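Local structure of peptide methionine sulfoxide reductase MSRA (Corynebacterium diphtheriae, 4D7L) at residues A[165-168]-A[169-172]; A[195-199]-A[200-204]; A[126-129]-A[130-134]; A[81-84]-A[85-88]. The protein probably repairs oxidised proteins by reducing methionine (S)-S-oxide to methionine, with thiol-disulfide exchange regenerating the enzyme. One frame throughout, in Å; residues are numbered along the deposited sequence.

Interaction 1 of 4, residues A[165-168]-A[169-172]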
loop_
_atom_site.group_PDB
_atom_site.type_symbol
_atom_site.label_atom_id
_atom_site.label_comp_id
_atom_site.label_asym_id
_atom_site.label_seq_id
_atom_site.Cartn_x
_atom_site.Cartn_y
_atom_site.Cartn_z
ATOM N N ASN A 165 9.622 17.404 -1.277
ATOM C CA ASN A 165 10.332 17.095 -0.047
ATOM C C ASN A 165 10.356 15.597 0.243
ATOM O O ASN A 165 10.412 15.204 1.404
ATOM C CB ASN A 165 9.720 17.856 1.129
ATOM C CG ASN A 165 9.890 19.350 0.989
ATOM O OD1 ASN A 165 9.015 20.036 0.477
ATOM N ND2 ASN A 165 11.031 19.857 1.424
ATOM N N ALA A 166 10.317 14.769 -0.808
ATOM C CA ALA A 166 10.168 13.310 -0.629
ATOM C C ALA A 166 11.236 12.686 0.281
ATOM O O ALA A 166 10.920 11.824 1.106
ATOM C CB ALA A 166 10.178 12.597 -1.998
ATOM N N GLU A 167 12.494 13.098 0.152
ATOM C CA GLU A 167 13.524 12.503 1.004
ATOM C C GLU A 167 13.397 12.981 2.451
ATOM O O GLU A 167 13.619 12.207 3.380
ATOM C CB GLU A 167 14.932 12.792 0.463
ATOM C CG GLU A 167 16.068 12.288 1.370
ATOM C CD GLU A 167 15.897 10.830 1.815
ATOM O OE1 GLU A 167 15.534 9.970 0.979
ATOM O OE2 GLU A 167 16.120 10.545 3.013
ATOM N N GLN A 168 13.030 14.246 2.650
ATOM C CA GLN A 168 12.772 14.733 3.998
ATOM C C GLN A 168 11.570 14.014 4.621
ATOM O O GLN A 168 11.588 13.675 5.817
ATOM C CB GLN A 168 12.520 16.248 4.005
ATOM C CG GLN A 168 13.735 17.093 3.656
ATOM C CD GLN A 168 14.114 17.044 2.167
ATOM O OE1 GLN A 168 13.357 16.545 1.324
ATOM N NE2 GLN A 168 15.301 17.559 1.846
ATOM N N GLN A 169 10.524 13.790 3.823
ATOM C CA GLN A 169 9.362 13.056 4.321
ATOM C C GLN A 169 9.744 11.602 4.651
ATOM O O GLN A 169 9.265 11.034 5.636
ATOM C CB GLN A 169 8.228 13.099 3.299
ATOM C CG GLN A 169 7.722 14.515 3.006
ATOM C CD GLN A 169 6.776 15.055 4.057
ATOM O OE1 GLN A 169 7.176 15.364 5.179
ATOM N NE2 GLN A 169 5.501 15.177 3.690
ATOM N N ALA A 170 10.606 10.990 3.840
ATOM C CA ALA A 170 11.065 9.631 4.156
ATOM C C ALA A 170 11.797 9.624 5.505
ATOM O O ALA A 170 11.573 8.762 6.359
ATOM C CB ALA A 170 11.966 9.095 3.062
ATOM N N GLN A 171 12.650 10.612 5.715
ATOM C CA GLN A 171 13.355 10.692 6.989
ATOM C C GLN A 171 12.364 10.875 8.139
ATOM O O GLN A 171 12.497 10.300 9.221
ATOM C CB GLN A 171 14.370 11.845 6.957
ATOM C CG GLN A 171 15.285 11.857 8.179
ATOM C CD GLN A 171 15.872 10.474 8.486
ATOM O OE1 GLN A 171 16.244 9.709 7.578
ATOM N NE2 GLN A 171 15.959 10.154 9.771
ATOM N N ARG A 172 11.341 11.671 7.886
ATOM C CA ARG A 172 10.320 11.898 8.876
ATOM C C ARG A 172 9.553 10.597 9.209
ATOM O O ARG A 172 9.269 10.305 10.369
ATOM C CB ARG A 172 9.420 13.010 8.354
ATOM C CG ARG A 172 8.374 13.463 9.246
ATOM C CD ARG A 172 7.918 14.847 8.798
ATOM N NE ARG A 172 7.113 15.420 9.849
ATOM C CZ ARG A 172 7.501 16.399 10.651
ATOM N NH1 ARG A 172 8.687 16.989 10.488
ATOM N NH2 ARG A 172 6.670 16.809 11.602
#
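Gln169 leans back on Asn165 across the opening turn of helix 166-186, its CG lying 3.2 Å from Asn165 O while its backbone N donates to that same oxygen at 2.8 Å. Three further i to i+4 bonds follow in step, from Ala170 N to Ala166 O, Gln171 N to Glu167 O and Arg172 N to Gln168 O. The close-packed side of the turn belongs to the alanines: the methyl CB of Ala170 rests 3.5 Å from both Ala166 O and Glu167 O, and Ala166 and Ala170 together lie against Pro198 of strand 195-198, with Thr161 also touching Ala170. The other side is looser and faces solvent. There Asn165, at the N-cap position, makes no capping bond with its side chain, and Gln168 and Gln171 are exposed; Glu167, exposed at the border, brushes Pro198. Arg172 places CG opposite its own backbone N (chi1 -176°) and runs extended to NE, which carries the guanidinium away from the turn to a salt bridge with Asp129. Gln171 bends at chi2, and its OE1 is hydrogen-bonded to Arg174 NH1, three residues further along the helix. A small-residue face against the sheet and a polar face outward make this an amphipathic helix start, here in the crossover helix of the beta-alpha-beta unit formed by strand 158-161, helix 166-186 and strand 195-198.

Interaction 2 of 4, residues A[195-199]-A[200-204]. With PGE (triethylene glycol), chain L.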
loop_
_atom_site.group_PDB
_atom_site.type_symbol
_atom_site.label_atom_id
_atom_site.label_comp_id
_atom_site.label_asym_id
_atom_site.label_seq_id
_atom_site.Cartn_x
_atom_site.Cartn_y
_atom_site.Cartn_z
ATOM N N GLU A 195 9.734 -0.985 4.906
ATOM C CA GLU A 195 10.643 -0.417 3.911
ATOM C C GLU A 195 10.257 1.051 3.652
ATOM O O GLU A 195 9.104 1.320 3.302
ATOM C CB GLU A 195 10.504 -1.290 2.664
ATOM C CG GLU A 195 11.249 -0.988 1.431
ATOM C CD GLU A 195 10.938 -2.085 0.429
ATOM O OE1 GLU A 195 11.194 -3.277 0.751
ATOM O OE2 GLU A 195 10.344 -1.776 -0.622
ATOM N N ILE A 196 11.169 2.007 3.870
ATOM C CA ILE A 196 10.812 3.414 3.746
ATOM C C ILE A 196 11.792 4.142 2.824
ATOM O O ILE A 196 12.997 4.149 3.085
ATOM C CB ILE A 196 10.806 4.138 5.122
ATOM C CG1 ILE A 196 9.855 3.460 6.114
ATOM C CG2 ILE A 196 10.421 5.607 4.950
ATOM C CD1 ILE A 196 10.015 4.017 7.551
ATOM N N LEU A 197 11.286 4.735 1.747
ATOM C CA LEU A 197 12.135 5.487 0.804
ATOM C C LEU A 197 11.264 6.279 -0.170
ATOM O O LEU A 197 10.078 6.001 -0.305
ATOM C CB LEU A 197 13.079 4.539 0.037
ATOM C CG LEU A 197 12.467 3.479 -0.882
ATOM C CD1 LEU A 197 13.503 2.968 -1.880
ATOM C CD2 LEU A 197 11.912 2.296 -0.078
ATOM N N PRO A 198 11.846 7.272 -0.850
ATOM C CA PRO A 198 11.056 7.969 -1.873
ATOM C C PRO A 198 10.590 6.985 -2.952
ATOM O O PRO A 198 11.349 6.080 -3.280
ATOM C CB PRO A 198 12.039 8.987 -2.445
ATOM C CG PRO A 198 13.038 9.226 -1.297
ATOM C CD PRO A 198 13.154 7.915 -0.600
ATOM N N LEU A 199 9.366 7.137 -3.456
ATOM C CA LEU A 199 8.882 6.318 -4.568
ATOM C C LEU A 199 9.869 6.348 -5.730
ATOM O O LEU A 199 10.164 5.323 -6.327
ATOM C CB LEU A 199 7.517 6.817 -5.048
ATOM C CG LEU A 199 6.915 6.084 -6.254
ATOM C CD1 LEU A 199 6.575 4.653 -5.825
ATOM C CD2 LEU A 199 5.671 6.815 -6.737
ATOM N N ALA A 200 10.401 7.527 -6.014
ATOM C CA ALA A 200 11.324 7.691 -7.142
ATOM C C ALA A 200 12.618 6.912 -6.952
ATOM O O ALA A 200 13.362 6.695 -7.916
ATOM C CB ALA A 200 11.636 9.173 -7.364
ATOM N N SER A 201 12.908 6.522 -5.712
ATOM C CA SER A 201 14.135 5.776 -5.407
ATOM C C SER A 201 13.929 4.263 -5.357
ATOM O O SER A 201 14.887 3.516 -5.130
ATOM C CB SER A 201 14.733 6.272 -4.094
ATOM O OG SER A 201 15.185 7.614 -4.261
ATOM N N THR A 202 12.695 3.802 -5.536
ATOM C CA THR A 202 12.457 2.356 -5.687
ATOM C C THR A 202 12.993 1.903 -7.040
ATOM O O THR A 202 13.236 2.737 -7.911
ATOM C CB THR A 202 10.974 1.990 -5.598
ATOM O OG1 THR A 202 10.274 2.619 -6.687
ATOM C CG2 THR A 202 10.391 2.433 -4.248
ATOM N N PRO A 203 13.207 0.588 -7.225
ATOM C CA PRO A 203 13.835 0.183 -8.498
ATOM C C PRO A 203 13.060 0.632 -9.750
ATOM O O PRO A 203 13.681 1.170 -10.669
ATOM C CB PRO A 203 13.881 -1.353 -8.397
ATOM C CG PRO A 203 14.008 -1.598 -6.886
ATOM C CD PRO A 203 13.102 -0.529 -6.268
ATOM N N ALA A 204 11.742 0.453 -9.789
ATOM C CA ALA A 204 10.996 0.910 -10.950
ATOM C C ALA A 204 10.837 2.411 -10.907
ATOM O O ALA A 204 10.679 3.036 -11.942
ATOM C CB ALA A 204 9.631 0.241 -11.025
HETATM C C1 PGE L . 17.921 8.826 -2.482
HETATM O O1 PGE L . 16.541 8.730 -2.170
HETATM C C2 PGE L . 18.275 7.816 -3.555
HETATM O O2 PGE L . 18.178 6.512 -3.009
#
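Leaving strand 195-198, the backbone folds at once into a short 3-10 turn in which Ser201 N donates to Pro198 O at 2.9 Å and Thr202 N to Leu199 O at 3.1 Å, both N-H groups arriving from well above the carbonyl planes. This i to i+3 pattern turns the chain away from the edge strand of the mixed sheet. Thr202 adds a second grip on Leu199 O: with chi1 at 63°, OG1 sits between its own backbone N and carbonyl carbon and donates at 2.7 Å in the carbonyl plane, so that one oxygen receives both the amide and the hydroxyl of the same residue. On the apolar side, Leu197 sends CD1 back over the turn to within 3.6 Å of Ser201 O, and its side chain crosses that of Thr202 at about a right angle, CD1 lying 3.9 Å from Thr202 CG2. Tyr160 of the neighbouring strand touches Leu197, Leu199 and Thr202. The ring of Pro198 lies beside Ser201, with CB 3.9 Å from OG. On the exposed side, Ser201 OG is hydrogen-bonded at 2.7 Å to O1 of a triethylene glycol, probably from the crystallisation liquor; the same O1 lies 3.6 Å from Pro198 CG.

Interaction 3 of 4, residues A[126-129]-A[130-134]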
loop_
_atom_site.group_PDB
_atom_site.type_symbol
_atom_site.label_atom_id
_atom_site.label_comp_id
_atom_site.label_asym_id
_atom_site.label_seq_id
_atom_site.Cartn_x
_atom_site.Cartn_y
_atom_site.Cartn_z
ATOM N N VAL A 126 -5.441 16.605 7.427
ATOM C CA VAL A 126 -4.753 15.462 8.023
ATOM C C VAL A 126 -3.284 15.578 7.644
ATOM O O VAL A 126 -2.978 15.999 6.534
ATOM C CB VAL A 126 -5.351 14.094 7.535
ATOM C CG1 VAL A 126 -5.122 13.868 6.019
ATOM C CG2 VAL A 126 -4.741 12.932 8.311
ATOM N N THR A 127 -2.369 15.242 8.554
ATOM C CA THR A 127 -0.955 15.437 8.251
ATOM C C THR A 127 -0.257 14.149 7.789
ATOM O O THR A 127 -0.738 13.039 8.021
ATOM C CB THR A 127 -0.172 15.987 9.455
ATOM O OG1 THR A 127 -0.099 14.986 10.473
ATOM C CG2 THR A 127 -0.847 17.253 10.022
ATOM N N PHE A 128 0.884 14.324 7.133
ATOM C CA PHE A 128 1.780 13.214 6.821
ATOM C C PHE A 128 2.030 12.330 8.041
ATOM O O PHE A 128 1.894 11.098 7.980
ATOM C CB PHE A 128 3.106 13.767 6.308
ATOM C CG PHE A 128 4.098 12.707 5.936
ATOM C CD1 PHE A 128 4.099 12.161 4.660
ATOM C CD2 PHE A 128 5.058 12.276 6.850
ATOM C CE1 PHE A 128 5.026 11.180 4.304
ATOM C CE2 PHE A 128 5.998 11.296 6.505
ATOM C CZ PHE A 128 5.976 10.738 5.231
ATOM N N ASP A 129 2.370 12.977 9.157
ATOM C CA ASP A 129 2.659 12.289 10.415
ATOM C C ASP A 129 1.466 11.424 10.851
ATOM O O ASP A 129 1.637 10.276 11.239
ATOM C CB ASP A 129 2.975 13.306 11.520
ATOM C CG ASP A 129 4.257 14.097 11.268
ATOM O OD1 ASP A 129 5.019 13.777 10.322
ATOM O OD2 ASP A 129 4.469 15.093 11.987
ATOM N N GLU A 130 0.263 11.992 10.789
ATOM C CA GLU A 130 -0.939 11.267 11.204
ATOM C C GLU A 130 -1.203 10.044 10.335
ATOM O O GLU A 130 -1.662 9.007 10.827
ATOM C CB GLU A 130 -2.155 12.205 11.177
ATOM C CG GLU A 130 -2.101 13.242 12.297
ATOM C CD GLU A 130 -3.285 14.202 12.305
ATOM O OE1 GLU A 130 -3.697 14.684 11.230
ATOM O OE2 GLU A 130 -3.786 14.495 13.407
ATOM N N LEU A 131 -0.931 10.161 9.039
ATOM C CA LEU A 131 -1.174 9.042 8.133
ATOM C C LEU A 131 -0.142 7.935 8.363
ATOM O O LEU A 131 -0.467 6.749 8.263
ATOM C CB LEU A 131 -1.155 9.521 6.666
ATOM C CG LEU A 131 -2.349 10.427 6.289
ATOM C CD1 LEU A 131 -2.166 10.992 4.902
ATOM C CD2 LEU A 131 -3.649 9.614 6.344
ATOM N N VAL A 132 1.101 8.309 8.656
ATOM C CA VAL A 132 2.093 7.276 8.986
ATOM C C VAL A 132 1.681 6.524 10.249
ATOM O O VAL A 132 1.737 5.286 10.306
ATOM C CB VAL A 132 3.529 7.870 9.158
ATOM C CG1 VAL A 132 4.493 6.815 9.706
ATOM C CG2 VAL A 132 4.055 8.415 7.819
ATOM N N VAL A 133 1.237 7.264 11.257
ATOM C CA VAL A 133 0.804 6.641 12.515
ATOM C C VAL A 133 -0.393 5.723 12.262
ATOM O O VAL A 133 -0.451 4.591 12.774
ATOM C CB VAL A 133 0.442 7.709 13.582
ATOM C CG1 VAL A 133 -0.320 7.083 14.754
ATOM C CG2 VAL A 133 1.706 8.420 14.073
ATOM N N LYS A 134 -1.333 6.188 11.442
ATOM C CA LYS A 134 -2.509 5.378 11.144
ATOM C C LYS A 134 -2.112 4.064 10.472
ATOM O O LYS A 134 -2.620 3.006 10.820
ATOM C CB LYS A 134 -3.488 6.127 10.246
ATOM C CG LYS A 134 -4.837 5.423 10.169
ATOM C CD LYS A 134 -5.811 6.214 9.341
ATOM C CE LYS A 134 -6.942 6.753 10.179
ATOM N NZ LYS A 134 -8.045 5.761 10.311
#
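Thr127 OG1 stands between its own backbone N and carbonyl carbon (chi1 69°), facing the first turn of helix 128-137, while Glu130 sets CG beside its own backbone N (chi1 -71°) and extends from there back along the chain, so each side chain reaches the other's amide. Glu130 N donates to Thr127 OG1 at 3.0 Å, and Thr127 N returns a bond to Glu130 OE1, also at 3.0 Å. This reciprocal pair is a capping box. The carboxylate oxygen is met on its anti side, 20° out of plane, and Glu130 CG lies only 3.2 Å from Thr127 OG1. Val126 packs beside the box: its CG2 lies 3.6 Å from Glu130 OE1 and 4.0 Å from Leu131 CD2. Further along, Val132 CG2 sits over a face of the Phe128 ring, 4.1 Å from its centroid, in a CH-pi contact. Ile66 and Tyr121 of the sheet pack against Phe128 and Leu131, and the Asp129 carboxylate is taken up by Arg172. The chemistry is thus split between a polar cap and an apolar flank: the box supplies acceptors to two amides at the helix start, and the negative charge of Glu130 there would probably interact favourably with the helix dipole.

Interaction 4 of 4, residues A[81-84]-A[85-88]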
loop_
_atom_site.group_PDB
_atom_site.type_symbol
_atom_site.label_atom_id
_atom_site.label_comp_id
_atom_site.label_asym_id
_atom_site.label_seq_id
_atom_site.Cartn_x
_atom_site.Cartn_y
_atom_site.Cartn_z
ATOM N N TRP A 81 -9.619 5.629 2.537
ATOM C CA TRP A 81 -10.605 6.539 1.927
ATOM C C TRP A 81 -11.629 6.975 2.966
ATOM O O TRP A 81 -12.288 7.999 2.799
ATOM C CB TRP A 81 -11.314 5.962 0.664
ATOM C CG TRP A 81 -12.441 4.971 0.859
ATOM C CD1 TRP A 81 -13.649 5.175 1.490
ATOM C CD2 TRP A 81 -12.509 3.663 0.283
ATOM N NE1 TRP A 81 -14.430 4.027 1.404
ATOM C CE2 TRP A 81 -13.752 3.093 0.656
ATOM C CE3 TRP A 81 -11.619 2.905 -0.504
ATOM C CZ2 TRP A 81 -14.125 1.790 0.284
ATOM C CZ3 TRP A 81 -11.983 1.606 -0.870
ATOM C CH2 TRP A 81 -13.235 1.066 -0.488
ATOM N N GLU A 82 -11.755 6.213 4.046
ATOM C CA GLU A 82 -12.663 6.604 5.132
ATOM C C GLU A 82 -12.017 7.540 6.149
ATOM O O GLU A 82 -12.664 7.973 7.096
ATOM C CB GLU A 82 -13.201 5.352 5.833
ATOM C CG GLU A 82 -14.189 4.598 4.909
ATOM C CD GLU A 82 -14.821 3.366 5.538
ATOM O OE1 GLU A 82 -14.350 2.920 6.612
ATOM O OE2 GLU A 82 -15.779 2.833 4.922
ATOM N N THR A 83 -10.758 7.887 5.937
ATOM C CA THR A 83 -10.073 8.789 6.864
ATOM C C THR A 83 -10.330 10.255 6.556
ATOM O O THR A 83 -10.115 10.678 5.431
ATOM C CB THR A 83 -8.564 8.547 6.820
ATOM O OG1 THR A 83 -8.307 7.194 7.189
ATOM C CG2 THR A 83 -7.847 9.489 7.786
ATOM N N PRO A 84 -10.784 11.040 7.552
ATOM C CA PRO A 84 -10.983 12.470 7.281
ATOM C C PRO A 84 -9.693 13.135 6.778
ATOM O O PRO A 84 -8.612 12.918 7.337
ATOM C CB PRO A 84 -11.412 13.032 8.640
ATOM C CG PRO A 84 -11.995 11.832 9.378
ATOM C CD PRO A 84 -11.132 10.681 8.935
ATOM N N GLY A 85 -9.825 13.903 5.703
ATOM C CA GLY A 85 -8.726 14.625 5.085
ATOM C C GLY A 85 -8.149 13.939 3.853
ATOM O O GLY A 85 -7.416 14.555 3.088
ATOM N N VAL A 86 -8.438 12.649 3.687
ATOM C CA VAL A 86 -7.989 11.908 2.497
ATOM C C VAL A 86 -8.969 12.214 1.378
ATOM O O VAL A 86 -10.175 12.129 1.577
ATOM C CB VAL A 86 -7.903 10.399 2.768
ATOM C CG1 VAL A 86 -7.669 9.606 1.462
ATOM C CG2 VAL A 86 -6.788 10.120 3.778
ATOM N N VAL A 87 -8.478 12.661 0.231
ATOM C CA VAL A 87 -9.406 13.154 -0.791
ATOM C C VAL A 87 -9.484 12.246 -2.021
ATOM O O VAL A 87 -10.414 12.368 -2.805
ATOM C CB VAL A 87 -9.046 14.590 -1.243
ATOM C CG1 VAL A 87 -9.285 15.572 -0.102
ATOM C CG2 VAL A 87 -7.622 14.664 -1.720
ATOM N N TYR A 88 -8.520 11.339 -2.164
ATOM C CA TYR A 88 -8.513 10.340 -3.240
ATOM C C TYR A 88 -7.642 9.169 -2.807
ATOM O O TYR A 88 -6.635 9.364 -2.111
ATOM C CB TYR A 88 -7.979 10.937 -4.551
ATOM C CG TYR A 88 -7.816 9.938 -5.692
ATOM C CD1 TYR A 88 -8.911 9.545 -6.458
ATOM C CD2 TYR A 88 -6.565 9.387 -5.999
ATOM C CE1 TYR A 88 -8.768 8.627 -7.514
ATOM C CE2 TYR A 88 -6.406 8.466 -7.045
ATOM C CZ TYR A 88 -7.510 8.104 -7.806
ATOM O OH TYR A 88 -7.382 7.195 -8.845
#
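The chain coming from helix 73-81 reverses through a type II beta turn at Thr83-Val86 before entering strand 86-94, closed by a bond from Val86 N to Thr83 O of 3.1 Å with an N-H...O angle of 162°. Pro84 and Gly85 occupy the two corners. Gly85 adopts a positive phi of 100°, a conformation that leaves no room for a CB beside Pro84 O and suits glycine. Across the turn, Val86 faces Thr83: CG2 lies opposite its own carbonyl carbon, beside the backbone N, and meets Thr83 CB at 3.9 Å and CG2 at 4.2 Å, the two side chains passing obliquely. Val86 CB also lies 3.5 Å from the Thr83 O that receives its amide. The other methyl, CG1, approaches Trp81 CA at 4.3 Å, while the indole reaches out to His51, the two ring planes at about 80°. Further on, Val87 and Tyr88 both face Val120 of strand 114-121 in a classic beta bulge, and Val86 packs on Val119 and Leu131. A single backbone bond and a glycine corner thus set the reversal where helix passes into strand, while the Thr83 hydroxyl, hydrogen-bonded to Leu79 O in the preceding helix, lets the buried Thr83-Val86 contact be apolar.

Interactions 1 and 2 are surface contacts in consecutive elements, helix 166-186 and strand 195-198, and meet where Ala166, Glu167 and Ala170 pack on Pro198. Interaction 4 is buried and interaction 3 partly so; they join through Val126 against Pro84 and Gly85, and Leu131 against Val86. Helix starts in interactions 1 and 3 differ: the first has an N-cap residue without a side-chain bond, the second a full capping box. The two helices are joined by the Arg172-Asp129 pair and by Gln169 O near the Phe128 ring. Interactions 2 and 4 are turns at the same sheet, one closing after a strand with 3-10 bonds, the other leading into a strand through glycine.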